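Local coordinates for hydrogen peroxide-inducible genes activator (Corynebacterium glutamicum, PDB 6G1D), which probably senses hydrogen peroxide as a LysR-type transcription factor of the OxyR kind and controls peroxide-inducible genes in response, at residues L15-T20 and L34-P39; M154-S159 and R280-V285. The protein carries 1 engineered substitution. All coordinates share one frame; numbering follows the deposited sequence. Where two conformers were deposited one is given.

Contact 1 (L15-T20 and L34-P39)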
# COMPACT_ATOMS: atom_id res chain seq x y z
N LEU B 15 -26.74 -20.94 18.43
CA LEU B 15 -25.92 -20.27 17.43
C LEU B 15 -24.49 -20.77 17.45
O LEU B 15 -23.91 -20.95 16.37
CB LEU B 15 -25.99 -18.76 17.58
CG LEU B 15 -27.38 -18.13 17.28
CD1 LEU B 15 -27.29 -16.62 17.46
CD2 LEU B 15 -27.85 -18.45 15.88
N ARG B 16 -23.92 -20.99 18.65
CA ARG B 16 -22.56 -21.54 18.75
C ARG B 16 -22.50 -22.91 18.07
O ARG B 16 -21.59 -23.18 17.29
CB ARG B 16 -22.07 -21.64 20.20
CG ARG B 16 -21.74 -20.26 20.77
CD ARG B 16 -20.95 -20.16 22.06
NE ARG B 16 -21.81 -20.13 23.25
CZ ARG B 16 -22.27 -19.04 23.90
NH1 ARG B 16 -21.97 -17.78 23.55
NH2 ARG B 16 -23.02 -19.25 25.00
N THR B 17 -23.49 -23.75 18.33
CA THR B 17 -23.55 -25.04 17.65
C THR B 17 -23.55 -24.91 16.14
O THR B 17 -22.80 -25.60 15.46
CB THR B 17 -24.77 -25.88 18.13
OG1 THR B 17 -24.51 -26.38 19.42
CG2 THR B 17 -25.03 -27.07 17.21
N PHE B 18 -24.41 -24.05 15.62
CA PHE B 18 -24.48 -23.85 14.16
C PHE B 18 -23.14 -23.39 13.59
O PHE B 18 -22.66 -23.92 12.60
CB PHE B 18 -25.59 -22.82 13.86
CG PHE B 18 -25.61 -22.30 12.46
CD1 PHE B 18 -25.46 -23.15 11.36
CD2 PHE B 18 -25.82 -20.94 12.22
CE1 PHE B 18 -25.51 -22.65 10.08
CE2 PHE B 18 -25.84 -20.45 10.94
CZ PHE B 18 -25.69 -21.31 9.88
N VAL B 19 -22.56 -22.38 14.20
CA VAL B 19 -21.34 -21.76 13.67
C VAL B 19 -20.18 -22.78 13.74
O VAL B 19 -19.43 -22.93 12.78
CB VAL B 19 -21.04 -20.46 14.45
CG1 VAL B 19 -19.62 -19.98 14.25
CG2 VAL B 19 -22.04 -19.37 14.07
N THR B 20 -20.12 -23.46 14.86
CA THR B 20 -19.10 -24.50 15.03
C THR B 20 -19.09 -25.73 13.98
O THR B 20 -18.18 -26.19 13.24
CB THR B 20 -19.19 -25.05 16.44
OG1 THR B 20 -18.89 -24.01 17.36
CG2 THR B 20 -18.20 -26.13 16.62
N LEU B 34 -17.04 -28.01 21.46
CA LEU B 34 -17.99 -27.41 22.41
C LEU B 34 -18.12 -28.16 23.71
O LEU B 34 -18.91 -27.77 24.57
CB LEU B 34 -19.39 -27.30 21.72
CG LEU B 34 -19.39 -26.35 20.47
CD1 LEU B 34 -20.65 -26.49 19.67
CD2 LEU B 34 -19.18 -24.90 20.93
N SER B 35 -17.33 -29.23 23.89
CA SER B 35 -17.39 -30.07 25.10
C SER B 35 -18.79 -30.63 25.38
O SER B 35 -19.25 -30.62 26.51
CB SER B 35 -16.85 -29.31 26.32
OG SER B 35 -15.57 -28.79 26.05
N ILE B 36 -19.46 -31.10 24.34
CA ILE B 36 -20.76 -31.76 24.48
C ILE B 36 -20.77 -33.03 23.67
O ILE B 36 -19.91 -33.23 22.82
CB ILE B 36 -21.93 -30.84 24.02
CG1 ILE B 36 -21.78 -30.45 22.53
CG2 ILE B 36 -22.02 -29.62 24.93
CD1 ILE B 36 -22.83 -29.43 22.07
N SER B 37 -21.76 -33.86 23.92
CA SER B 37 -21.94 -35.10 23.16
C SER B 37 -22.52 -34.80 21.78
O SER B 37 -23.11 -33.75 21.56
CB SER B 37 -22.91 -36.01 23.92
OG SER B 37 -24.22 -35.45 23.90
N GLN B 38 -22.33 -35.74 20.85
CA GLN B 38 -22.91 -35.65 19.52
C GLN B 38 -24.45 -35.61 19.52
O GLN B 38 -25.02 -34.83 18.76
CB GLN B 38 -22.42 -36.78 18.62
CG GLN B 38 -21.01 -36.60 18.06
CD GLN B 38 -20.87 -37.28 16.70
OE1 GLN B 38 -21.73 -37.11 15.82
NE2 GLN B 38 -19.76 -38.00 16.49
N PRO B 39 -25.12 -36.43 20.35
CA PRO B 39 -26.57 -36.23 20.51
C PRO B 39 -26.98 -34.81 20.97
O PRO B 39 -27.92 -34.25 20.40
CB PRO B 39 -26.98 -37.29 21.56
CG PRO B 39 -25.94 -38.37 21.45
CD PRO B 39 -24.67 -37.71 20.94
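Leu34 and Thr20 meet tip to tip because of their first torsions. Leu34 CG lies beside its backbone N (chi1 -63°) and the chain then runs out straight, while Thr20 has OG1 anti to its carbonyl carbon. Thr20 was modelled in two conformers; in the one described, OG1 stands 3.7 Å from Leu34 CD2 and the methyl CG2 is 3.9 Å from Leu34 CD1. In this conformer OG1 gives its hydroxyl proton to Arg16 O of its own helix, at 2.8 Å and from above the carbonyl plane, so the oxygen can lie against methyl groups at little cost. Arg16 O also takes the backbone Thr20 N, so that two donors reach it. Threonine suits the place, having a polar end that folds back on the helix and a methyl left for packing. This is the helix-turn-helix of the LysR family, with helices 27-33 and 38-52 joined by the turn and helix 12-24 packed behind them. Leu34, just after helix 27-33, packs its branched end on helix 12-24 and on Leu41. Its CD1 touches Thr17 CA, 3.8 Å away, as well as Thr20, and the side chains of Thr17 and Leu34 cross at about a right angle. Further along, Ile36 CD1 only grazes Thr17 OG1, at 4.4 Å. Beyond Leu34, Ser35 takes the positive phi of a Schellman motif, closing the preceding helix. Ser37 then opens the next as its N-cap, with OG bonded to Ser40 N. Leu41 of helix 38-52, probably the DNA-reading helix as in other LysR regulators, also touches Thr17.

Contact 2 (M154-S159 and R280-V285); sequences MMALPS and RRIGLV
Ile282, which packs across the sheet on Met154, also lays its CD1 over one face of the Arg280 guanidinium, 3.6 Å above the plane and offset toward its rim. The nitrogens of that group are held by Glu172, in a salt bridge from NH2, and by Thr109 OG1, in a hydrogen bond from NH1. The other branch of Ile282, CG2, lies 3.6 Å from Met154 CE, at the end of an extended methionine that crosses it at a slant.

Between the backbones runs antiparallel pairing. Met155 N and O bond to Gly283 O and N, the latter pair at 2.9 Å, and Leu157 N adds a third bond to Arg281 O at 2.8 Å, its N-H pointing to within 17° of straight. Glycine suits position 283: with no side chain there, Leu157 CG can settle 3.7 Å from Gly283 CA. On the Met155 side, a cluster forms around Val285. Met155 CG sits between its own backbone N and carbonyl carbon (chi1 68°), and a bend at the thioether brings CE to 3.5 Å from Val285 CG2. Leu157 CD2 reaches the same methyl, sliding past in the opposite direction.

The contact joins central strands of the periplasmic-binding-protein-like domain, where 152-156 borders the long strand 267-287. Beyond the pairing, a water accepts from Arg281 N at 2.8 Å and donates weakly to Leu157 O, while Arg281 NH2 turns out to Asp171. Backbone bonds thus set the register, the unbranched methionine side chains extend to Ile282 or bend onto Val285, and the arginines find their acidic partners on the adjoining strand 164-179.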
# COMPACT_ATOMS: atom_id res chain seq x y z
N MET B 154 1.08 5.59 23.73
CA MET B 154 2.31 5.98 24.32
C MET B 154 3.22 6.51 23.22
O MET B 154 3.60 5.80 22.38
CB MET B 154 2.92 4.79 25.03
CG MET B 154 4.20 5.08 25.76
SD MET B 154 4.88 3.64 26.58
CE MET B 154 6.52 4.14 26.68
N MET B 155 3.52 7.79 23.23
CA MET B 155 4.33 8.41 22.20
C MET B 155 5.14 9.54 22.79
O MET B 155 4.93 9.92 23.95
CB MET B 155 3.40 8.96 21.09
CG MET B 155 2.54 10.13 21.52
SD MET B 155 1.23 10.46 20.29
CE MET B 155 0.06 9.32 21.00
N ALA B 156 5.90 10.22 21.94
CA ALA B 156 6.59 11.44 22.35
C ALA B 156 5.63 12.63 22.40
O ALA B 156 4.67 12.71 21.62
CB ALA B 156 7.75 11.74 21.43
N LEU B 157 5.86 13.51 23.37
CA LEU B 157 5.09 14.70 23.54
C LEU B 157 5.88 15.91 23.04
O LEU B 157 7.11 15.88 23.08
CB LEU B 157 4.79 14.90 25.02
CG LEU B 157 3.99 13.82 25.71
CD1 LEU B 157 3.57 14.35 27.09
CD2 LEU B 157 2.78 13.38 24.90
N PRO B 158 5.18 16.99 22.63
CA PRO B 158 3.72 17.12 22.53
C PRO B 158 3.11 16.35 21.34
O PRO B 158 3.74 16.20 20.32
CB PRO B 158 3.51 18.62 22.37
CG PRO B 158 4.78 19.11 21.76
CD PRO B 158 5.87 18.25 22.31
N SER B 159 1.91 15.83 21.52
CA SER B 159 1.18 15.14 20.46
C SER B 159 0.70 16.12 19.39
O SER B 159 0.55 15.75 18.23
CB SER B 159 -0.02 14.38 21.03
OG SER B 159 -1.08 15.28 21.34
N ARG B 280 14.10 12.47 24.82
CA ARG B 280 12.72 12.64 24.32
C ARG B 280 11.78 12.56 25.51
O ARG B 280 12.09 11.86 26.49
CB ARG B 280 12.37 11.59 23.31
CG ARG B 280 12.39 10.17 23.84
CD ARG B 280 12.06 9.20 22.77
NE ARG B 280 12.09 7.83 23.25
CZ ARG B 280 11.84 6.78 22.48
NH1 ARG B 280 11.53 6.94 21.19
NH2 ARG B 280 11.88 5.57 22.99
N ARG B 281 10.67 13.29 25.44
CA ARG B 281 9.64 13.23 26.48
C ARG B 281 8.57 12.27 26.02
O ARG B 281 7.93 12.50 24.99
CB ARG B 281 9.07 14.62 26.78
CG ARG B 281 7.96 14.59 27.82
CD ARG B 281 7.86 15.89 28.57
NE ARG B 281 8.85 15.98 29.66
CZ ARG B 281 9.17 17.11 30.30
NH1 ARG B 281 8.70 18.28 29.92
NH2 ARG B 281 10.07 17.04 31.28
N ILE B 282 8.38 11.20 26.79
CA ILE B 282 7.38 10.20 26.52
C ILE B 282 6.17 10.47 27.41
O ILE B 282 6.31 10.92 28.57
CB ILE B 282 7.93 8.79 26.79
CG1 ILE B 282 9.05 8.47 25.84
CG2 ILE B 282 6.84 7.73 26.63
CD1 ILE B 282 8.66 8.44 24.35
N GLY B 283 5.00 10.23 26.84
CA GLY B 283 3.73 10.53 27.49
C GLY B 283 2.65 9.56 27.08
O GLY B 283 2.77 8.82 26.07
N LEU B 284 1.56 9.58 27.84
CA LEU B 284 0.41 8.76 27.56
C LEU B 284 -0.69 9.69 27.03
O LEU B 284 -1.01 10.69 27.68
CB LEU B 284 -0.03 8.04 28.85
CG LEU B 284 -1.01 6.92 28.63
CD1 LEU B 284 -0.44 5.83 27.72
CD2 LEU B 284 -1.40 6.29 29.98
N VAL B 285 -1.20 9.40 25.86
CA VAL B 285 -2.16 10.27 25.19
C VAL B 285 -3.50 9.55 25.12
O VAL B 285 -3.54 8.35 24.79
CB VAL B 285 -1.65 10.66 23.76
CG1 VAL B 285 -2.62 11.60 23.08
CG2 VAL B 285 -0.31 11.32 23.85
O HOH W 1 10.12 14.45 22.97

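In the fold
The two contacts belong to the two ends of a LysR-type regulator: contact 1 lies in the DNA-binding helix-turn-helix and contact 2 in the regulatory domain. Their centres are 48 Å apart, with about 32 Å between nearest atoms, and they fall on opposite sides of the chain's centre, so neither touches the other. Helix 68-95 follows the helix-turn-helix in the chain and leads toward the regulatory domain, packing on helix 12-24 through Leu15, Arg16 and Val19; Phe87 of the second subunit also meets Leu15. Contact 2 is buried and touches no other chain. A peroxide signal sensed in the regulatory domain would have to be relayed over this distance, probably by domain or subunit rearrangement.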